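Local coordinates for protein adenosine deaminase (Burkholderia ambifaria, PDB 4GXW) that binds zinc and probably removes the amino group of a purine such as adenine or adenosine by hydrolysis, as in the adenosine and AMP deaminase family, at residues Y189-R194 against W224-T229; A230-H235 against A256-V261; H241-V246 against S269-T274; E250-Y255 against P290-K295. All coordinates share one frame; numbering follows the deposited sequence.

Overall arrangement
The four contacts belong to the zinc-binding barrel of this amidohydrolase, and the segments of interactions 2, 3 and 4 alternate along the chain. Interactions 1 and 3 lie nearest the metal: the side chains of Glu191 and Tyr243 are about 10 and about 8 Å from the zinc ion, and the two contacts, centres 12 Å apart, touch where Trp224 and Val227 pack on residues 242-245. Helix 224-232 runs from interaction 1 into interaction 2, and helix 249-258 serves both interaction 2 and interaction 4, whose centres lie 11 Å apart. Asp232 OD2 and Tyr255 OH, 2.7 Å apart, join these last two. Ile245 connects interaction 3 to interaction 4, which sits away from the zinc site.

Interaction 1: residues Y189-R194 against W224-T229; sequences YRENDR and WRNVET
Glu191 reaches Asn226 through an extended side chain, CG anti to the backbone N (chi1 -168°), while Asn226 leaves helix 224-232 with CG beside its own backbone N and approaches from the opposite direction. The carboxylate and amide meet nearly coplanar, their planes 27° apart. Asn226 ND2 donates to Glu191 OE2 over 2.9 Å in a nearly straight bond; the acceptor lies close to the amide plane, but the donor comes to the anti side of OE2, somewhat out of the carboxylate plane. A water makes a second link, donating a hydrogen bond to Glu191 O at 2.8 Å and accepting one from Asn226 ND2 at 2.9 Å. ND2 thus serves the Glu191 side chain directly and its backbone carbonyl through water. Glu191 O also receives Arg194 N at 3.0 Å, closing the type II beta turn from Glu191 to Arg194. Beyond Asn226, the backbone N of Gly218 donates to OE2 and that of Glu219 to OE1, just after the zinc ligand His216. Three N-H groups on its two oxygens therefore fix the buried carboxylate in position and tie the 189-194 turn to the loop after His216 and to helix 224-232.

Interaction 2: residues A230-H235 against A256-V261; sequences AVDLLH and AERGIV
Asp232 OD1 is gripped from two directions, by the guanidinium of Arg258 and by a water. Arg258 NH1 donates to it over 2.8 Å in an almost straight salt bridge (N-H...O 175°), with OD1 in the guanidinium plane and the hydrogen received on the syn lone pair. Carboxylate and guanidinium lie nearly coplanar, 28° apart. The water donates to OD1 at 2.7 Å and accepts a weak bond from Arg258 NH2 at 3.2 Å, so both terminal nitrogens serve the same oxygen, one directly and one through solvent. The other oxygen, Asp232 OD2, is taken by the hydroxyl of Tyr255, which leaves the carboxylate shared between a charge and a phenol. Arg258 reaches across by a bend at chi3 (61°) in an otherwise extended chain. Its NH2 comes within 3.4 Å of Val231 CG1, a methyl set anti to the backbone N. Behind the arginine the helix closes at Gly259 in a Schellman motif, Gly259 N bonding back to Ala256 O at 3.1 Å. The salt bridge therefore joins the C-terminal ends of the successive helices 224-232 and 249-258, and Val231 and Ile260 both pack on Val239 of the intervening strand 238-239.

Interaction 3: residues H241-V246 against S269-T274; sequences HGYTIV and SYYLRT
Tyr271 leaves helix 269-274 with its CB directed at the 241-246 segment, and chi1 of -74°, which puts CG beside the backbone N, sends the ring the same way. One face of the ring is covered by Tyr270 CD2, 3.8 Å above its centre. Further along, CE2 makes the closest approach, 3.6 Å to Tyr243 CD2 and 3.9 Å to Tyr243 CG, with CD2 lying in the plane of the Tyr271 ring. At the tip, Tyr271 OH stands 3.8 Å from Tyr243 CB and 4.1 Å from Thr244 CG2, the threonine and tyrosine side chains running roughly perpendicular. The two tyrosines point in opposing senses and meet as an offset edge-to-face pair, the Tyr271 edge toward the Tyr243 face, centroids 5.7 Å apart and planes at 75°. This pair lies at the C-terminal mouth of the TIM barrel, where the loop after strand 238-239 passes beside the zinc site; the Tyr243 side chain is about 6 Å from that of the ligand His35. Tyr243 OH shares a 2.7 Å hydrogen bond with His241 ND1, in the plane of the imidazole, and also bonds to the backbone N of Val265, so the phenol is fixed at its far end as well. His284 meets both tyrosine rings, edge-to-face in the case of Tyr243, while Thr244 OG1 turns to the carbonyl of Met222.

Interaction 4: residues E250-Y255 against P290-K295; sequences ELCARY and PGLGLK
Segment 250-255 of helix 249-258 comes closest to the irregular 290-295 segment at Cys252 and Leu292, whose CA atoms are 6.3 Å apart, and no direct hydrogen bond joins the two. Cys252 points its side chain into the contact, and SG, lying beside its own backbone N (chi1 -74°), touches two leucines about a right angle apart, Leu292 CD1 at 3.9 Å and Leu294 CD1 at 4.1 Å. Leu294 spreads its two methyls over the helix. While CD1 takes the sulfur, CD2 lies against the backbone, 3.6 Å from Cys252 O, and reaches on to Tyr255 CB at 4.4 Å. The Tyr255 ring itself leads away from this segment; one of its faces is covered by Leu251 CG. Between the two leucines the chain turns at Gly293, whose N bonds back to Pro290 O at 2.9 Å; with phi near 91° the backbone can bring Leu292 and Leu294 to the same cysteine. Ile245 packs on Leu294, and Val246 on Leu292. The segment leads into strand 295-298, which runs parallel to strand 261-264, so an outer helix and the loop entering the next strand pack together, as expected of the alternating helices and strands of a TIM barrel.

Interaction 1: residues Y189-R194 against W224-T229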
loop_
_atom_site.group_PDB
_atom_site.type_symbol
_atom_site.label_atom_id
_atom_site.label_comp_id
_atom_site.label_asym_id
_atom_site.label_seq_id
_atom_site.Cartn_x
_atom_site.Cartn_y
_atom_site.Cartn_z
ATOM N N TYR A 189 -5.360 -8.506 6.289
ATOM C CA TYR A 189 -6.712 -9.068 6.392
ATOM C C TYR A 189 -7.475 -8.480 7.592
ATOM O O TYR A 189 -7.032 -7.471 8.152
ATOM C CB TYR A 189 -6.735 -10.598 6.280
ATOM C CG TYR A 189 -6.662 -11.105 4.844
ATOM C CD1 TYR A 189 -7.771 -11.024 4.011
ATOM C CD2 TYR A 189 -5.503 -11.671 4.326
ATOM C CE1 TYR A 189 -7.736 -11.486 2.713
ATOM C CE2 TYR A 189 -5.465 -12.151 3.007
ATOM C CZ TYR A 189 -6.591 -12.037 2.211
ATOM O OH TYR A 189 -6.602 -12.509 0.912
ATOM N N ARG A 190 -8.616 -9.050 7.976
ATOM C CA ARG A 190 -9.504 -8.341 8.903
ATOM C C ARG A 190 -8.905 -8.232 10.304
ATOM O O ARG A 190 -8.592 -9.241 10.923
ATOM C CB ARG A 190 -10.885 -9.000 8.951
ATOM C CG ARG A 190 -11.955 -8.185 9.679
ATOM C CD ARG A 190 -13.327 -8.859 9.602
ATOM N NE ARG A 190 -14.353 -8.136 10.357
ATOM C CZ ARG A 190 -14.812 -8.510 11.547
ATOM N NH1 ARG A 190 -15.745 -7.790 12.162
ATOM N NH2 ARG A 190 -14.339 -9.607 12.129
ATOM N N GLU A 191 -8.752 -7.003 10.793
ATOM C CA GLU A 191 -8.076 -6.756 12.067
ATOM C C GLU A 191 -8.953 -7.102 13.277
ATOM O O GLU A 191 -8.446 -7.513 14.331
ATOM C CB GLU A 191 -7.595 -5.293 12.127
ATOM C CG GLU A 191 -6.640 -4.975 13.261
ATOM C CD GLU A 191 -6.107 -3.547 13.216
ATOM O OE1 GLU A 191 -6.329 -2.840 12.200
ATOM O OE2 GLU A 191 -5.478 -3.127 14.215
ATOM N N ASN A 192 -10.266 -6.954 13.121
ATOM C CA ASN A 192 -11.202 -7.166 14.225
ATOM C C ASN A 192 -11.005 -8.527 14.889
ATOM O O ASN A 192 -10.990 -9.552 14.208
ATOM C CB ASN A 192 -12.650 -7.080 13.733
ATOM C CG ASN A 192 -12.926 -5.832 12.922
ATOM O OD1 ASN A 192 -12.322 -5.615 11.873
ATOM N ND2 ASN A 192 -13.871 -5.019 13.390
ATOM N N ASP A 193 -10.845 -8.520 16.208
ATOM C CA ASP A 193 -10.714 -9.751 16.992
ATOM C C ASP A 193 -9.466 -10.595 16.700
ATOM O O ASP A 193 -9.360 -11.726 17.189
ATOM C CB ASP A 193 -11.971 -10.620 16.848
ATOM C CG ASP A 193 -13.231 -9.871 17.211
ATOM O OD1 ASP A 193 -13.265 -9.267 18.302
ATOM O OD2 ASP A 193 -14.178 -9.862 16.395
ATOM N N ARG A 194 -8.530 -10.053 15.926
ATOM C CA ARG A 194 -7.283 -10.744 15.608
ATOM C C ARG A 194 -6.120 -9.804 15.912
ATOM O O ARG A 194 -5.435 -9.310 15.007
ATOM C CB ARG A 194 -7.252 -11.200 14.144
ATOM C CG ARG A 194 -8.448 -12.044 13.719
ATOM C CD ARG A 194 -8.519 -13.352 14.490
ATOM N NE ARG A 194 -7.459 -14.269 14.079
ATOM C CZ ARG A 194 -7.228 -15.447 14.643
ATOM N NH1 ARG A 194 -7.971 -15.861 15.661
ATOM N NH2 ARG A 194 -6.243 -16.211 14.193
ATOM N N TRP A 224 -6.330 2.150 19.356
ATOM C CA TRP A 224 -4.955 2.637 19.234
ATOM C C TRP A 224 -3.967 1.707 19.942
ATOM O O TRP A 224 -2.784 1.672 19.592
ATOM C CB TRP A 224 -4.812 4.084 19.729
ATOM C CG TRP A 224 -5.157 4.304 21.175
ATOM C CD1 TRP A 224 -6.322 4.822 21.672
ATOM C CD2 TRP A 224 -4.320 4.047 22.313
ATOM N NE1 TRP A 224 -6.266 4.881 23.041
ATOM C CE2 TRP A 224 -5.050 4.413 23.461
ATOM C CE3 TRP A 224 -3.030 3.532 22.471
ATOM C CZ2 TRP A 224 -4.531 4.277 24.750
ATOM C CZ3 TRP A 224 -2.515 3.402 23.749
ATOM C CH2 TRP A 224 -3.267 3.774 24.871
ATOM N N ARG A 225 -4.447 0.938 20.920
ATOM C CA ARG A 225 -3.613 -0.074 21.580
ATOM C C ARG A 225 -2.933 -0.993 20.575
ATOM O O ARG A 225 -1.798 -1.419 20.782
ATOM C CB ARG A 225 -4.440 -0.921 22.552
ATOM C CG ARG A 225 -4.324 -0.525 24.018
ATOM C CD ARG A 225 -5.484 -1.077 24.859
ATOM N NE ARG A 225 -5.476 -2.536 25.016
ATOM C CZ ARG A 225 -6.132 -3.396 24.237
ATOM N NH1 ARG A 225 -6.059 -4.698 24.486
ATOM N NH2 ARG A 225 -6.858 -2.962 23.209
ATOM N N ASN A 226 -3.622 -1.304 19.484
ATOM C CA ASN A 226 -3.011 -2.167 18.466
ATOM C C ASN A 226 -1.797 -1.517 17.821
ATOM O O ASN A 226 -0.834 -2.195 17.453
ATOM C CB ASN A 226 -4.010 -2.568 17.378
ATOM C CG ASN A 226 -4.995 -3.624 17.846
ATOM O OD1 ASN A 226 -4.957 -4.069 19.000
ATOM N ND2 ASN A 226 -5.884 -4.041 16.943
ATOM N N VAL A 227 -1.849 -0.198 17.644
ATOM C CA VAL A 227 -0.689 0.528 17.128
ATOM C C VAL A 227 0.466 0.462 18.125
ATOM O O VAL A 227 1.616 0.188 17.751
ATOM C CB VAL A 227 -1.047 1.994 16.794
ATOM C CG1 VAL A 227 0.153 2.723 16.182
ATOM C CG2 VAL A 227 -2.237 2.033 15.843
ATOM N N GLU A 228 0.156 0.724 19.389
ATOM C CA GLU A 228 1.153 0.617 20.447
ATOM C C GLU A 228 1.790 -0.778 20.497
ATOM O O GLU A 228 3.011 -0.915 20.616
ATOM C CB GLU A 228 0.538 0.968 21.810
ATOM C CG GLU A 228 1.538 0.929 22.950
ATOM C CD GLU A 228 0.894 1.119 24.303
ATOM O OE1 GLU A 228 -0.289 0.729 24.472
ATOM O OE2 GLU A 228 1.579 1.656 25.205
ATOM N N THR A 229 0.965 -1.817 20.408
ATOM C CA THR A 229 1.470 -3.185 20.415
ATOM C C THR A 229 2.385 -3.453 19.209
ATOM O O THR A 229 3.463 -4.040 19.360
ATOM C CB THR A 229 0.311 -4.188 20.453
ATOM O OG1 THR A 229 -0.413 -3.997 21.674
ATOM C CG2 THR A 229 0.833 -5.617 20.409
HETATM O O HOH W 1 -7.572 -6.373 16.790
#

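Interaction 2: residues A230-H235 against A256-V261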
loop_
_atom_site.group_PDB
_atom_site.type_symbol
_atom_site.label_atom_id
_atom_site.label_comp_id
_atom_site.label_asym_id
_atom_site.label_seq_id
_atom_site.Cartn_x
_atom_site.Cartn_y
_atom_site.Cartn_z
ATOM N N ALA A 230 1.984 -3.011 18.018
ATOM C CA ALA A 230 2.832 -3.203 16.844
ATOM C C ALA A 230 4.196 -2.550 17.020
ATOM O O ALA A 230 5.241 -3.164 16.742
ATOM C CB ALA A 230 2.151 -2.671 15.599
ATOM N N VAL A 231 4.195 -1.306 17.490
ATOM C CA VAL A 231 5.436 -0.559 17.611
ATOM C C VAL A 231 6.300 -1.022 18.782
ATOM O O VAL A 231 7.515 -1.167 18.637
ATOM C CB VAL A 231 5.152 0.953 17.702
ATOM C CG1 VAL A 231 6.434 1.728 17.949
ATOM C CG2 VAL A 231 4.457 1.432 16.426
ATOM N N ASP A 232 5.680 -1.260 19.933
ATOM C CA ASP A 232 6.444 -1.501 21.156
ATOM C C ASP A 232 6.536 -2.948 21.631
ATOM O O ASP A 232 7.353 -3.250 22.497
ATOM C CB ASP A 232 5.935 -0.604 22.293
ATOM C CG ASP A 232 6.240 0.857 22.052
ATOM O OD1 ASP A 232 7.301 1.142 21.453
ATOM O OD2 ASP A 232 5.427 1.717 22.462
ATOM N N LEU A 233 5.712 -3.836 21.080
ATOM C CA LEU A 233 5.871 -5.265 21.337
ATOM C C LEU A 233 6.490 -5.946 20.119
ATOM O O LEU A 233 7.520 -6.617 20.226
ATOM C CB LEU A 233 4.534 -5.939 21.680
ATOM C CG LEU A 233 4.710 -7.444 21.953
ATOM C CD1 LEU A 233 5.483 -7.702 23.245
ATOM C CD2 LEU A 233 3.369 -8.163 21.949
ATOM N N LEU A 234 5.871 -5.777 18.956
ATOM C CA LEU A 234 6.369 -6.427 17.748
ATOM C C LEU A 234 7.634 -5.747 17.227
ATOM O O LEU A 234 8.395 -6.350 16.468
ATOM C CB LEU A 234 5.298 -6.465 16.655
ATOM C CG LEU A 234 3.982 -7.148 17.026
ATOM C CD1 LEU A 234 3.107 -7.219 15.790
ATOM C CD2 LEU A 234 4.202 -8.544 17.618
ATOM N N HIS A 235 7.842 -4.490 17.624
ATOM C CA HIS A 235 9.004 -3.700 17.206
ATOM C C HIS A 235 9.047 -3.456 15.701
ATOM O O HIS A 235 10.107 -3.526 15.091
ATOM C CB HIS A 235 10.324 -4.330 17.692
ATOM C CG HIS A 235 10.387 -4.534 19.175
ATOM N ND1 HIS A 235 10.317 -3.492 20.075
ATOM C CD2 HIS A 235 10.499 -5.661 19.918
ATOM C CE1 HIS A 235 10.391 -3.965 21.305
ATOM N NE2 HIS A 235 10.506 -5.279 21.238
ATOM N N ALA A 256 6.125 10.407 17.053
ATOM C CA ALA A 256 6.661 11.544 16.300
ATOM C C ALA A 256 8.158 11.712 16.579
ATOM O O ALA A 256 8.956 11.851 15.657
ATOM C CB ALA A 256 5.907 12.819 16.643
ATOM N N GLU A 257 8.534 11.686 17.854
ATOM C CA GLU A 257 9.942 11.821 18.223
ATOM C C GLU A 257 10.805 10.694 17.646
ATOM O O GLU A 257 11.954 10.914 17.260
ATOM C CB GLU A 257 10.080 11.877 19.746
ATOM C CG GLU A 257 11.506 12.018 20.223
ATOM C CD GLU A 257 11.588 12.199 21.717
ATOM O OE1 GLU A 257 10.956 11.409 22.454
ATOM O OE2 GLU A 257 12.273 13.137 22.164
ATOM N N ARG A 258 10.250 9.489 17.581
ATOM C CA ARG A 258 10.994 8.342 17.066
ATOM C C ARG A 258 11.021 8.298 15.535
ATOM O O ARG A 258 11.761 7.501 14.950
ATOM C CB ARG A 258 10.444 7.034 17.656
ATOM C CG ARG A 258 10.896 6.814 19.105
ATOM C CD ARG A 258 10.067 5.777 19.852
ATOM N NE ARG A 258 10.143 4.460 19.232
ATOM C CZ ARG A 258 9.470 3.391 19.654
ATOM N NH1 ARG A 258 8.680 3.477 20.714
ATOM N NH2 ARG A 258 9.596 2.236 19.020
ATOM N N GLY A 259 10.217 9.143 14.895
ATOM C CA GLY A 259 10.214 9.223 13.442
ATOM C C GLY A 259 9.605 8.025 12.726
ATOM O O GLY A 259 9.961 7.736 11.584
ATOM N N ILE A 260 8.691 7.332 13.397
ATOM C CA ILE A 260 8.014 6.175 12.812
ATOM C C ILE A 260 7.178 6.610 11.608
ATOM O O ILE A 260 6.365 7.524 11.719
ATOM C CB ILE A 260 7.065 5.502 13.841
ATOM C CG1 ILE A 260 7.816 5.110 15.118
ATOM C CG2 ILE A 260 6.337 4.306 13.219
ATOM C CD1 ILE A 260 9.039 4.276 14.874
ATOM N N VAL A 261 7.370 5.954 10.465
ATOM C CA VAL A 261 6.584 6.274 9.273
ATOM C C VAL A 261 5.279 5.467 9.225
ATOM O O VAL A 261 5.272 4.256 9.477
ATOM C CB VAL A 261 7.392 6.066 7.960
ATOM C CG1 VAL A 261 6.517 6.315 6.743
ATOM C CG2 VAL A 261 8.621 6.981 7.930
HETATM O O HOH W 2 9.804 0.185 21.518
#

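Interaction 3: residues H241-V246 against S269-T274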
loop_
_atom_site.group_PDB
_atom_site.type_symbol
_atom_site.label_atom_id
_atom_site.label_comp_id
_atom_site.label_asym_id
_atom_site.label_seq_id
_atom_site.Cartn_x
_atom_site.Cartn_y
_atom_site.Cartn_z
ATOM N N HIS A 241 -1.410 2.093 8.033
ATOM C CA HIS A 241 -2.617 2.808 8.460
ATOM C C HIS A 241 -2.353 3.587 9.752
ATOM O O HIS A 241 -1.882 4.727 9.715
ATOM C CB HIS A 241 -3.852 1.903 8.578
ATOM C CG HIS A 241 -4.268 1.249 7.291
ATOM N ND1 HIS A 241 -4.573 1.959 6.146
ATOM C CD2 HIS A 241 -4.450 -0.059 6.984
ATOM C CE1 HIS A 241 -4.931 1.112 5.193
ATOM N NE2 HIS A 241 -4.866 -0.118 5.677
ATOM N N GLY A 242 -2.630 2.975 10.894
ATOM C CA GLY A 242 -2.374 3.598 12.178
ATOM C C GLY A 242 -3.347 4.671 12.608
ATOM O O GLY A 242 -3.086 5.352 13.588
ATOM N N TYR A 243 -4.490 4.783 11.932
ATOM C CA TYR A 243 -5.355 5.969 12.043
ATOM C C TYR A 243 -5.805 6.303 13.455
ATOM O O TYR A 243 -5.832 7.478 13.843
ATOM C CB TYR A 243 -6.589 5.856 11.124
ATOM C CG TYR A 243 -6.207 5.544 9.707
ATOM C CD1 TYR A 243 -5.329 6.369 9.011
ATOM C CD2 TYR A 243 -6.693 4.415 9.064
ATOM C CE1 TYR A 243 -4.939 6.067 7.718
ATOM C CE2 TYR A 243 -6.322 4.112 7.764
ATOM C CZ TYR A 243 -5.434 4.939 7.101
ATOM O OH TYR A 243 -5.016 4.650 5.821
ATOM N N THR A 244 -6.181 5.288 14.221
ATOM C CA THR A 244 -6.749 5.552 15.539
ATOM C C THR A 244 -5.731 6.069 16.561
ATOM O O THR A 244 -6.105 6.447 17.669
ATOM C CB THR A 244 -7.484 4.323 16.081
ATOM O OG1 THR A 244 -6.592 3.207 16.077
ATOM C CG2 THR A 244 -8.701 3.993 15.203
ATOM N N ILE A 245 -4.455 6.102 16.188
ATOM C CA ILE A 245 -3.439 6.682 17.065
ATOM C C ILE A 245 -3.755 8.142 17.400
ATOM O O ILE A 245 -3.336 8.637 18.443
ATOM C CB ILE A 245 -2.007 6.539 16.480
ATOM C CG1 ILE A 245 -0.957 6.714 17.579
ATOM C CG2 ILE A 245 -1.783 7.505 15.332
ATOM C CD1 ILE A 245 0.462 6.757 17.060
ATOM N N VAL A 246 -4.529 8.819 16.550
ATOM C CA VAL A 246 -4.892 10.210 16.814
ATOM C C VAL A 246 -5.719 10.347 18.092
ATOM O O VAL A 246 -5.829 11.443 18.644
ATOM C CB VAL A 246 -5.645 10.873 15.641
ATOM C CG1 VAL A 246 -4.821 10.792 14.363
ATOM C CG2 VAL A 246 -7.020 10.239 15.455
ATOM N N SER A 269 -11.326 1.929 2.580
ATOM C CA SER A 269 -12.738 1.600 2.416
ATOM C C SER A 269 -13.545 1.827 3.686
ATOM O O SER A 269 -14.696 2.272 3.619
ATOM C CB SER A 269 -12.917 0.152 1.959
ATOM O OG SER A 269 -12.272 -0.087 0.724
ATOM N N TYR A 270 -12.960 1.483 4.832
ATOM C CA TYR A 270 -13.671 1.612 6.096
ATOM C C TYR A 270 -14.174 3.038 6.311
ATOM O O TYR A 270 -15.348 3.239 6.635
ATOM C CB TYR A 270 -12.801 1.144 7.276
ATOM C CG TYR A 270 -13.451 1.374 8.631
ATOM C CD1 TYR A 270 -14.404 0.494 9.141
ATOM C CD2 TYR A 270 -13.111 2.482 9.399
ATOM C CE1 TYR A 270 -14.995 0.726 10.382
ATOM C CE2 TYR A 270 -13.693 2.718 10.626
ATOM C CZ TYR A 270 -14.630 1.840 11.112
ATOM O OH TYR A 270 -15.190 2.074 12.340
ATOM N N TYR A 271 -13.301 4.028 6.146
ATOM C CA TYR A 271 -13.739 5.403 6.377
ATOM C C TYR A 271 -14.707 5.912 5.314
ATOM O O TYR A 271 -15.611 6.673 5.638
ATOM C CB TYR A 271 -12.561 6.368 6.622
ATOM C CG TYR A 271 -11.960 6.180 8.003
ATOM C CD1 TYR A 271 -12.722 6.408 9.145
ATOM C CD2 TYR A 271 -10.645 5.757 8.167
ATOM C CE1 TYR A 271 -12.200 6.212 10.417
ATOM C CE2 TYR A 271 -10.107 5.561 9.436
ATOM C CZ TYR A 271 -10.890 5.790 10.558
ATOM O OH TYR A 271 -10.360 5.594 11.811
ATOM N N LEU A 272 -14.537 5.480 4.065
ATOM C CA LEU A 272 -15.498 5.835 3.013
ATOM C C LEU A 272 -16.887 5.279 3.316
ATOM O O LEU A 272 -17.905 5.903 3.013
ATOM C CB LEU A 272 -15.024 5.325 1.645
ATOM C CG LEU A 272 -13.944 6.152 0.944
ATOM C CD1 LEU A 272 -13.342 5.390 -0.226
ATOM C CD2 LEU A 272 -14.554 7.451 0.465
ATOM N N ARG A 273 -16.923 4.099 3.922
ATOM C CA ARG A 273 -18.175 3.409 4.178
ATOM C C ARG A 273 -18.875 3.939 5.429
ATOM O O ARG A 273 -20.105 4.019 5.472
ATOM C CB ARG A 273 -17.891 1.910 4.301
ATOM C CG ARG A 273 -19.099 1.018 4.401
ATOM C CD ARG A 273 -18.689 -0.455 4.305
ATOM N NE ARG A 273 -17.728 -0.860 5.332
ATOM C CZ ARG A 273 -16.463 -1.189 5.097
ATOM N NH1 ARG A 273 -15.976 -1.144 3.860
ATOM N NH2 ARG A 273 -15.675 -1.558 6.099
ATOM N N THR A 274 -18.101 4.330 6.438
ATOM C CA THR A 274 -18.670 4.664 7.744
ATOM C C THR A 274 -18.905 6.152 8.003
ATOM O O THR A 274 -19.746 6.510 8.828
ATOM C CB THR A 274 -17.837 4.064 8.918
ATOM O OG1 THR A 274 -16.487 4.549 8.854
ATOM C CG2 THR A 274 -17.842 2.552 8.860
#

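Interaction 4: residues E250-Y255 against P290-K295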
loop_
_atom_site.group_PDB
_atom_site.type_symbol
_atom_site.label_atom_id
_atom_site.label_comp_id
_atom_site.label_asym_id
_atom_site.label_seq_id
_atom_site.Cartn_x
_atom_site.Cartn_y
_atom_site.Cartn_z
ATOM N N GLU A 250 -0.594 11.600 23.456
ATOM C CA GLU A 250 0.643 11.259 24.160
ATOM C C GLU A 250 1.490 10.262 23.368
ATOM O O GLU A 250 2.705 10.428 23.226
ATOM C CB GLU A 250 0.352 10.683 25.544
ATOM C CG GLU A 250 -0.710 11.423 26.318
ATOM C CD GLU A 250 -2.051 10.730 26.245
ATOM O OE1 GLU A 250 -2.964 11.258 25.572
ATOM O OE2 GLU A 250 -2.188 9.647 26.856
ATOM N N LEU A 251 0.854 9.212 22.864
ATOM C CA LEU A 251 1.565 8.231 22.056
ATOM C C LEU A 251 2.027 8.852 20.738
ATOM O O LEU A 251 3.107 8.526 20.232
ATOM C CB LEU A 251 0.685 7.004 21.804
ATOM C CG LEU A 251 1.418 5.706 21.460
ATOM C CD1 LEU A 251 2.473 5.393 22.515
ATOM C CD2 LEU A 251 0.445 4.550 21.348
ATOM N N CYS A 252 1.214 9.751 20.187
ATOM C CA CYS A 252 1.588 10.468 18.977
ATOM C C CYS A 252 2.902 11.211 19.192
ATOM O O CYS A 252 3.783 11.154 18.344
ATOM C CB CYS A 252 0.498 11.457 18.556
ATOM S SG CYS A 252 -0.953 10.688 17.835
ATOM N N ALA A 253 3.036 11.882 20.336
ATOM C CA ALA A 253 4.264 12.612 20.649
ATOM C C ALA A 253 5.480 11.682 20.667
ATOM O O ALA A 253 6.536 12.014 20.125
ATOM C CB ALA A 253 4.121 13.343 21.976
ATOM N N ARG A 254 5.320 10.510 21.276
ATOM C CA ARG A 254 6.425 9.559 21.373
ATOM C C ARG A 254 6.840 9.033 20.013
ATOM O O ARG A 254 8.028 8.948 19.705
ATOM C CB ARG A 254 6.067 8.401 22.303
ATOM C CG ARG A 254 5.946 8.831 23.745
ATOM C CD ARG A 254 5.736 7.668 24.694
ATOM N NE ARG A 254 5.522 8.169 26.048
ATOM C CZ ARG A 254 6.497 8.562 26.862
ATOM N NH1 ARG A 254 7.762 8.508 26.466
ATOM N NH2 ARG A 254 6.207 9.014 28.076
ATOM N N TYR A 255 5.862 8.697 19.187
ATOM C CA TYR A 255 6.179 8.112 17.892
ATOM C C TYR A 255 6.608 9.176 16.881
ATOM O O TYR A 255 7.375 8.879 15.970
ATOM C CB TYR A 255 5.026 7.248 17.368
ATOM C CG TYR A 255 4.719 6.023 18.223
ATOM C CD1 TYR A 255 5.540 5.636 19.288
ATOM C CD2 TYR A 255 3.603 5.248 17.958
ATOM C CE1 TYR A 255 5.236 4.514 20.067
ATOM C CE2 TYR A 255 3.300 4.135 18.727
ATOM C CZ TYR A 255 4.116 3.770 19.770
ATOM O OH TYR A 255 3.788 2.659 20.524
ATOM N N PRO A 290 -0.319 14.531 10.378
ATOM C CA PRO A 290 0.895 15.358 10.314
ATOM C C PRO A 290 0.931 16.467 11.378
ATOM O O PRO A 290 1.996 16.759 11.929
ATOM C CB PRO A 290 0.849 15.937 8.887
ATOM C CG PRO A 290 0.089 14.899 8.099
ATOM C CD PRO A 290 -0.992 14.452 9.065
ATOM N N GLY A 291 -0.223 17.065 11.683
ATOM C CA GLY A 291 -0.304 18.091 12.712
ATOM C C GLY A 291 0.007 17.559 14.105
ATOM O O GLY A 291 0.315 18.328 15.015
ATOM N N LEU A 292 -0.086 16.244 14.271
ATOM C CA LEU A 292 0.275 15.585 15.518
ATOM C C LEU A 292 1.751 15.157 15.511
ATOM O O LEU A 292 2.210 14.457 16.422
ATOM C CB LEU A 292 -0.649 14.390 15.765
ATOM C CG LEU A 292 -2.024 14.748 16.335
ATOM C CD1 LEU A 292 -3.008 13.597 16.170
ATOM C CD2 LEU A 292 -1.880 15.127 17.806
ATOM N N GLY A 293 2.480 15.583 14.483
ATOM C CA GLY A 293 3.910 15.342 14.390
ATOM C C GLY A 293 4.295 14.059 13.676
ATOM O O GLY A 293 5.482 13.757 13.543
ATOM N N LEU A 294 3.306 13.303 13.207
ATOM C CA LEU A 294 3.567 12.000 12.604
ATOM C C LEU A 294 3.980 12.126 11.149
ATOM O O LEU A 294 3.473 12.984 10.423
ATOM C CB LEU A 294 2.328 11.108 12.705
ATOM C CG LEU A 294 1.766 10.932 14.114
ATOM C CD1 LEU A 294 0.483 10.120 14.065
ATOM C CD2 LEU A 294 2.785 10.257 15.024
ATOM N N LYS A 295 4.908 11.267 10.733
ATOM C CA LYS A 295 5.323 11.157 9.337
ATOM C C LYS A 295 4.396 10.212 8.602
ATOM O O LYS A 295 4.383 9.015 8.899
ATOM C CB LYS A 295 6.751 10.604 9.252
ATOM C CG LYS A 295 7.830 11.534 9.769
ATOM C CD LYS A 295 9.219 10.978 9.448
ATOM C CE LYS A 295 10.324 11.964 9.803
ATOM N NZ LYS A 295 11.653 11.496 9.303
HETATM O O HOH W 3 6.257 9.861 12.915
#